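Local coordinates for succinate dehydrogenase subunit D (Mycolicibacterium smegmatis MC2 51, PDB 6LUM), which probably anchors the succinate dehydrogenase complex in the membrane and helps form its heme and menaquinone sites, serving electron transfer to quinone, at residues I56-L61 and M98-L103. Residues are numbered along the deposited sequence; the frame is centred on the assembly and turned at random.
Sequences IALVFL and MALLWL. With MQ9 (menaquinone-9), chain C; HEM (protoporphyrin IX containing Fe), chain R.
No ring wedges between Leu-58 and Leu-61 on one helix and Leu-100 and Leu-103 on the other; the flat groups flank this leucine seam. The indole of Trp-102 has the carbonyl O of Met-98 in plane at its edge, while C12 of the menaquinone tail approaches it obliquely, and its NE1 is held by a hydrogen bond to Ser-145 OG. At the other flank the heme meets Leu-58 through its periphery: CB lies 3.9 Å from vinyl carbon CAB, and CD1 lies 4.0 Å from the meso carbon CHC.

The axes of 56-61 and 98-103 come within 10.2 Å and run at 134°, about midway between antiparallel and perpendicular. Leu-103 CD1 reaches both Ala-57 CB, at 3.6 Å, and Leu-61 CD1, at 3.7 Å; the side chains of Leu-61 and Leu-103 cross at about a right angle. Leu-61 CD1 also touches Ala-99 CB. Leu-100 extends CG away from its own amide nitrogen (chi1 -179°), which carries CD1 to Leu-58 CD2, 4.0 Å away, and to Leu-61 CB. Leu-58 also slides past Leu-103 in the opposite direction, CD2 lying 4.2 Å from Leu-103 CB. An alanine in place of Leu-58 removes CG and both methyls, which would probably cost Leu-100 CD1 and Leu-103 CB a neighbour each and open a gap beside heme CHC.

No hydrogen bond joins the segments, so their direct cohesion is apolar: aliphatic branches in van der Waals contact join transmembrane helices 43-70 and 91-119, with one heme beside Leu-58, a second beside Leu-100, and menaquinone along Met-98 and Trp-102.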
ATOM      1  N   ILE B  56      15.969 -31.062 -22.237  1.00  5.98           N
ATOM      2  CA  ILE B  56      15.379 -31.817 -23.342  1.00  5.98           C
ATOM      3  C   ILE B  56      16.319 -31.845 -24.541  1.00  5.98           C
ATOM      4  O   ILE B  56      16.467 -32.872 -25.207  1.00  5.98           O
ATOM      5  CB  ILE B  56      14.008 -31.237 -23.719  1.00  5.98           C
ATOM      6  CG1 ILE B  56      12.948 -31.673 -22.726  1.00  5.98           C
ATOM      7  CG2 ILE B  56      13.600 -31.705 -25.084  1.00  5.98           C
ATOM      8  CD1 ILE B  56      11.628 -31.014 -22.964  1.00  5.98           C
ATOM      9  N   ALA B  57      16.966 -30.720 -24.838  1.00  4.55           N
ATOM     10  CA  ALA B  57      17.903 -30.688 -25.963  1.00  4.55           C
ATOM     11  C   ALA B  57      19.190 -31.443 -25.652  1.00  4.55           C
ATOM     12  O   ALA B  57      19.763 -32.116 -26.521  1.00  4.55           O
ATOM     13  CB  ALA B  57      18.220 -29.247 -26.328  1.00  4.55           C
ATOM     14  N   LEU B  58      19.658 -31.346 -24.414  1.00  9.19           N
ATOM     15  CA  LEU B  58      20.913 -31.955 -24.029  1.00  9.19           C
ATOM     16  C   LEU B  58      20.833 -33.459 -23.978  1.00  9.19           C
ATOM     17  O   LEU B  58      21.866 -34.103 -24.101  1.00  9.19           O
ATOM     18  CB  LEU B  58      21.352 -31.425 -22.677  1.00  9.19           C
ATOM     19  CG  LEU B  58      22.122 -30.125 -22.702  1.00  9.19           C
ATOM     20  CD1 LEU B  58      22.279 -29.638 -21.315  1.00  9.19           C
ATOM     21  CD2 LEU B  58      23.445 -30.376 -23.329  1.00  9.19           C
ATOM     22  N   VAL B  59      19.649 -34.038 -23.794  1.00  6.44           N
ATOM     23  CA  VAL B  59      19.535 -35.492 -23.920  1.00  6.44           C
ATOM     24  C   VAL B  59      20.161 -35.943 -25.230  1.00  6.44           C
ATOM     25  O   VAL B  59      21.152 -36.679 -25.251  1.00  6.44           O
ATOM     26  CB  VAL B  59      18.070 -35.941 -23.831  1.00  6.44           C
ATOM     27  CG1 VAL B  59      17.982 -37.413 -24.054  1.00  6.44           C
ATOM     28  CG2 VAL B  59      17.505 -35.605 -22.506  1.00  6.44           C
ATOM     29  N   PHE B  60      19.629 -35.433 -26.339  1.00  6.50           N
ATOM     30  CA  PHE B  60      20.129 -35.793 -27.659  1.00  6.50           C
ATOM     31  C   PHE B  60      21.576 -35.370 -27.844  1.00  6.50           C
ATOM     32  O   PHE B  60      22.423 -36.189 -28.202  1.00  6.50           O
ATOM     33  CB  PHE B  60      19.248 -35.166 -28.727  1.00  6.50           C
ATOM     34  CG  PHE B  60      17.816 -35.559 -28.616  1.00  6.50           C
ATOM     35  CD1 PHE B  60      17.400 -36.806 -29.027  1.00  6.50           C
ATOM     36  CD2 PHE B  60      16.889 -34.694 -28.081  1.00  6.50           C
ATOM     37  CE1 PHE B  60      16.083 -37.174 -28.917  1.00  6.50           C
ATOM     38  CE2 PHE B  60      15.574 -35.060 -27.970  1.00  6.50           C
ATOM     39  CZ  PHE B  60      15.171 -36.300 -28.388  1.00  6.50           C
ATOM     40  N   LEU B  61      21.887 -34.097 -27.587  1.00  6.24           N
ATOM     41  CA  LEU B  61      23.241 -33.621 -27.860  1.00  6.24           C
ATOM     42  C   LEU B  61      24.286 -34.406 -27.073  1.00  6.24           C
ATOM     43  O   LEU B  61      25.215 -34.972 -27.655  1.00  6.24           O
ATOM     44  CB  LEU B  61      23.345 -32.131 -27.568  1.00  6.24           C
ATOM     45  CG  LEU B  61      22.536 -31.216 -28.480  1.00  6.24           C
ATOM     46  CD1 LEU B  61      22.595 -29.817 -27.981  1.00  6.24           C
ATOM     47  CD2 LEU B  61      23.035 -31.270 -29.875  1.00  6.24           C
ATOM     48  N   MET B  98      28.917 -26.703 -31.109  1.00  5.01           N
ATOM     49  CA  MET B  98      28.658 -25.372 -30.573  1.00  5.01           C
ATOM     50  C   MET B  98      27.414 -25.354 -29.699  1.00  5.01           C
ATOM     51  O   MET B  98      27.419 -24.762 -28.612  1.00  5.01           O
ATOM     52  CB  MET B  98      28.519 -24.364 -31.695  1.00  5.01           C
ATOM     53  CG  MET B  98      28.514 -22.938 -31.211  1.00  5.01           C
ATOM     54  SD  MET B  98      30.064 -22.431 -30.477  1.00  5.01           S
ATOM     55  CE  MET B  98      30.522 -21.111 -31.562  1.00  5.01           C
ATOM     56  N   ALA B  99      26.335 -25.989 -30.155  1.00 24.51           N
ATOM     57  CA  ALA B  99      25.134 -26.084 -29.338  1.00 24.51           C
ATOM     58  C   ALA B  99      25.401 -26.853 -28.060  1.00 24.51           C
ATOM     59  O   ALA B  99      24.914 -26.476 -26.993  1.00 24.51           O
ATOM     60  CB  ALA B  99      24.020 -26.747 -30.127  1.00 24.51           C
ATOM     61  N   LEU B 100      26.169 -27.935 -28.141  1.00  6.36           N
ATOM     62  CA  LEU B 100      26.513 -28.690 -26.947  1.00  6.36           C
ATOM     63  C   LEU B 100      27.258 -27.820 -25.949  1.00  6.36           C
ATOM     64  O   LEU B 100      26.902 -27.777 -24.773  1.00  6.36           O
ATOM     65  CB  LEU B 100      27.331 -29.914 -27.336  1.00  6.36           C
ATOM     66  CG  LEU B 100      27.821 -30.899 -26.288  1.00  6.36           C
ATOM     67  CD1 LEU B 100      26.721 -31.299 -25.375  1.00  6.36           C
ATOM     68  CD2 LEU B 100      28.354 -32.090 -26.980  1.00  6.36           C
ATOM     69  N   LEU B 101      28.276 -27.088 -26.401  1.00  5.19           N
ATOM     70  CA  LEU B 101      29.033 -26.226 -25.498  1.00  5.19           C
ATOM     71  C   LEU B 101      28.142 -25.199 -24.830  1.00  5.19           C
ATOM     72  O   LEU B 101      28.156 -25.055 -23.607  1.00  5.19           O
ATOM     73  CB  LEU B 101      30.156 -25.531 -26.255  1.00  5.19           C
ATOM     74  CG  LEU B 101      30.935 -24.446 -25.523  1.00  5.19           C
ATOM     75  CD1 LEU B 101      32.019 -25.042 -24.685  1.00  5.19           C
ATOM     76  CD2 LEU B 101      31.521 -23.527 -26.527  1.00  5.19           C
ATOM     77  N   TRP B 102      27.348 -24.478 -25.613  1.00  4.90           N
ATOM     78  CA  TRP B 102      26.574 -23.387 -25.036  1.00  4.90           C
ATOM     79  C   TRP B 102      25.478 -23.901 -24.115  1.00  4.90           C
ATOM     80  O   TRP B 102      25.355 -23.444 -22.974  1.00  4.90           O
ATOM     81  CB  TRP B 102      26.018 -22.504 -26.147  1.00  4.90           C
ATOM     82  CG  TRP B 102      27.033 -21.511 -26.535  1.00  4.90           C
ATOM     83  CD1 TRP B 102      28.062 -21.702 -27.382  1.00  4.90           C
ATOM     84  CD2 TRP B 102      27.171 -20.189 -26.026  1.00  4.90           C
ATOM     85  NE1 TRP B 102      28.827 -20.577 -27.460  1.00  4.90           N
ATOM     86  CE2 TRP B 102      28.296 -19.628 -26.635  1.00  4.90           C
ATOM     87  CE3 TRP B 102      26.439 -19.416 -25.127  1.00  4.90           C
ATOM     88  CZ2 TRP B 102      28.710 -18.332 -26.378  1.00  4.90           C
ATOM     89  CZ3 TRP B 102      26.851 -18.135 -24.873  1.00  4.90           C
ATOM     90  CH2 TRP B 102      27.973 -17.605 -25.495  1.00  4.90           C
ATOM     91  N   LEU B 103      24.684 -24.868 -24.574  1.00  5.28           N
ATOM     92  CA  LEU B 103      23.627 -25.411 -23.733  1.00  5.28           C
ATOM     93  C   LEU B 103      24.191 -26.043 -22.474  1.00  5.28           C
ATOM     94  O   LEU B 103      23.672 -25.819 -21.381  1.00  5.28           O
ATOM     95  CB  LEU B 103      22.808 -26.429 -24.515  1.00  5.28           C
ATOM     96  CG  LEU B 103      21.811 -25.865 -25.515  1.00  5.28           C
ATOM     97  CD1 LEU B 103      21.036 -26.979 -26.127  1.00  5.28           C
ATOM     98  CD2 LEU B 103      20.887 -24.897 -24.852  1.00  5.28           C
TER
HETATM   99  C5  MQ9 C 201      28.363 -19.479 -35.489  1.00  7.33           C
HETATM  100  C5M MQ9 C 201      27.950 -18.018 -35.707  1.00  7.33           C
HETATM  101  C4  MQ9 C 201      29.633 -19.902 -35.928  1.00  7.33           C
HETATM  102  O4  MQ9 C 201      30.532 -18.976 -36.576  1.00  7.33           O
HETATM  103  C3  MQ9 C 201      30.045 -21.229 -35.744  1.00  7.33           C
HETATM  104  C2  MQ9 C 201      29.208 -22.107 -35.140  1.00  7.33           C
HETATM  105  C1  MQ9 C 201      27.922 -21.680 -34.700  1.00  7.33           C
HETATM  106  O1  MQ9 C 201      27.026 -22.599 -34.056  1.00  7.33           O
HETATM  107  C6  MQ9 C 201      27.514 -20.368 -34.883  1.00  7.33           C
HETATM  108  C3A MQ9 C 201      31.380 -21.645 -36.210  1.00  7.33           C
HETATM  109  C3B MQ9 C 201      31.795 -22.989 -36.019  1.00  7.33           C
HETATM  110  C3C MQ9 C 201      30.946 -23.883 -35.399  1.00  7.33           C
HETATM  111  C3D MQ9 C 201      29.631 -23.470 -34.947  1.00  7.33           C
HETATM  112  C7  MQ9 C 201      26.125 -19.932 -34.381  1.00  7.33           C
HETATM  113  C8  MQ9 C 201      26.268 -19.253 -32.941  1.00  7.33           C
HETATM  114  C9  MQ9 C 201      25.347 -19.755 -31.767  1.00  7.33           C
HETATM  115  C10 MQ9 C 201      25.817 -19.143 -30.509  1.00  7.33           C
HETATM  116  C11 MQ9 C 201      25.350 -21.299 -31.603  1.00  7.33           C
HETATM  117  C12 MQ9 C 201      24.934 -21.690 -30.160  1.00  7.33           C
HETATM  118  C13 MQ9 C 201      23.535 -22.452 -30.094  1.00  7.33           C
HETATM  119  C14 MQ9 C 201      22.493 -21.772 -29.183  1.00  7.33           C
HETATM  120  C15 MQ9 C 201      23.146 -20.730 -28.279  1.00  7.33           C
HETATM  121  C16 MQ9 C 201      21.838 -22.811 -28.328  1.00  7.33           C
HETATM  122  CHA HEM R 201      19.999 -29.866 -13.024  1.00 24.51           C
HETATM  123  CHB HEM R 201      18.199 -32.298 -16.765  1.00 24.51           C
HETATM  124  CHC HEM R 201      22.656 -32.565 -18.576  1.00 24.51           C
HETATM  125  CHD HEM R 201      24.429 -30.053 -14.887  1.00 24.51           C
HETATM  126  C1A HEM R 201      19.124 -30.414 -13.923  1.00 24.51           C
HETATM  127  C2A HEM R 201      17.697 -30.271 -13.907  1.00 24.51           C
HETATM  128  C3A HEM R 201      17.191 -30.940 -14.922  1.00 24.51           C
HETATM  129  C4A HEM R 201      18.286 -31.531 -15.640  1.00 24.51           C
HETATM  130  CMA HEM R 201      15.702 -31.050 -15.266  1.00 24.51           C
HETATM  131  CAA HEM R 201      16.904 -29.495 -12.861  1.00 24.51           C
HETATM  132  CBA HEM R 201      16.865 -30.423 -11.667  1.00 24.51           C
HETATM  133  CGA HEM R 201      16.139 -29.769 -10.548  1.00 24.51           C
HETATM  134  O1A HEM R 201      15.792 -30.478  -9.578  1.00 24.51           O
HETATM  135  O2A HEM R 201      15.910 -28.549 -10.646  1.00 24.51           O
HETATM  136  C1B HEM R 201      19.267 -32.637 -17.541  1.00 24.51           C
HETATM  137  C2B HEM R 201      19.227 -33.518 -18.661  1.00 24.51           C
HETATM  138  C3B HEM R 201      20.447 -33.611 -19.159  1.00 24.51           C
HETATM  139  C4B HEM R 201      21.313 -32.765 -18.384  1.00 24.51           C
HETATM  140  CMB HEM R 201      17.974 -34.246 -19.163  1.00 24.51           C
HETATM  141  CAB HEM R 201      20.820 -34.472 -20.369  1.00 24.51           C
HETATM  142  CBB HEM R 201      22.056 -34.925 -20.547  1.00 24.51           C
HETATM  143  C1C HEM R 201      23.491 -31.826 -17.781  1.00 24.51           C
HETATM  144  C2C HEM R 201      24.822 -31.416 -18.122  1.00 24.51           C
HETATM  145  C3C HEM R 201      25.313 -30.730 -17.089  1.00 24.51           C
HETATM  146  C4C HEM R 201      24.303 -30.677 -16.088  1.00 24.51           C
HETATM  147  CMC HEM R 201      25.481 -31.779 -19.461  1.00 24.51           C
HETATM  148  CAC HEM R 201      26.668 -30.035 -16.874  1.00 24.51           C
HETATM  149  CBC HEM R 201      27.581 -29.837 -17.819  1.00 24.51           C
HETATM  150  C1D HEM R 201      23.394 -29.867 -14.022  1.00 24.51           C
HETATM  151  C2D HEM R 201      23.504 -29.405 -12.673  1.00 24.51           C
HETATM  152  C3D HEM R 201      22.291 -29.367 -12.159  1.00 24.51           C
HETATM  153  C4D HEM R 201      21.358 -29.788 -13.166  1.00 24.51           C
HETATM  154  CMD HEM R 201      24.806 -29.041 -11.961  1.00 24.51           C
HETATM  155  CAD HEM R 201      21.926 -28.930 -10.739  1.00 24.51           C
HETATM  156  CBD HEM R 201      21.422 -30.120  -9.951  1.00 24.51           C
HETATM  157  CGD HEM R 201      20.529 -29.626  -8.864  1.00 24.51           C
HETATM  158  O1D HEM R 201      20.440 -28.397  -8.683  1.00 24.51           O
HETATM  159  O2D HEM R 201      19.898 -30.461  -8.189  1.00 24.51           O
HETATM  160  NA  HEM R 201      19.458 -31.182 -15.012  1.00 24.51           N
HETATM  161  NB  HEM R 201      20.556 -32.187 -17.393  1.00 24.51           N
HETATM  162  NC  HEM R 201      23.196 -31.351 -16.531  1.00 24.51           N
HETATM  163  ND  HEM R 201      22.069 -30.096 -14.300  1.00 24.51           N
HETATM  164 FE   HEM R 201      21.307 -31.118 -15.852  1.00 24.51          FE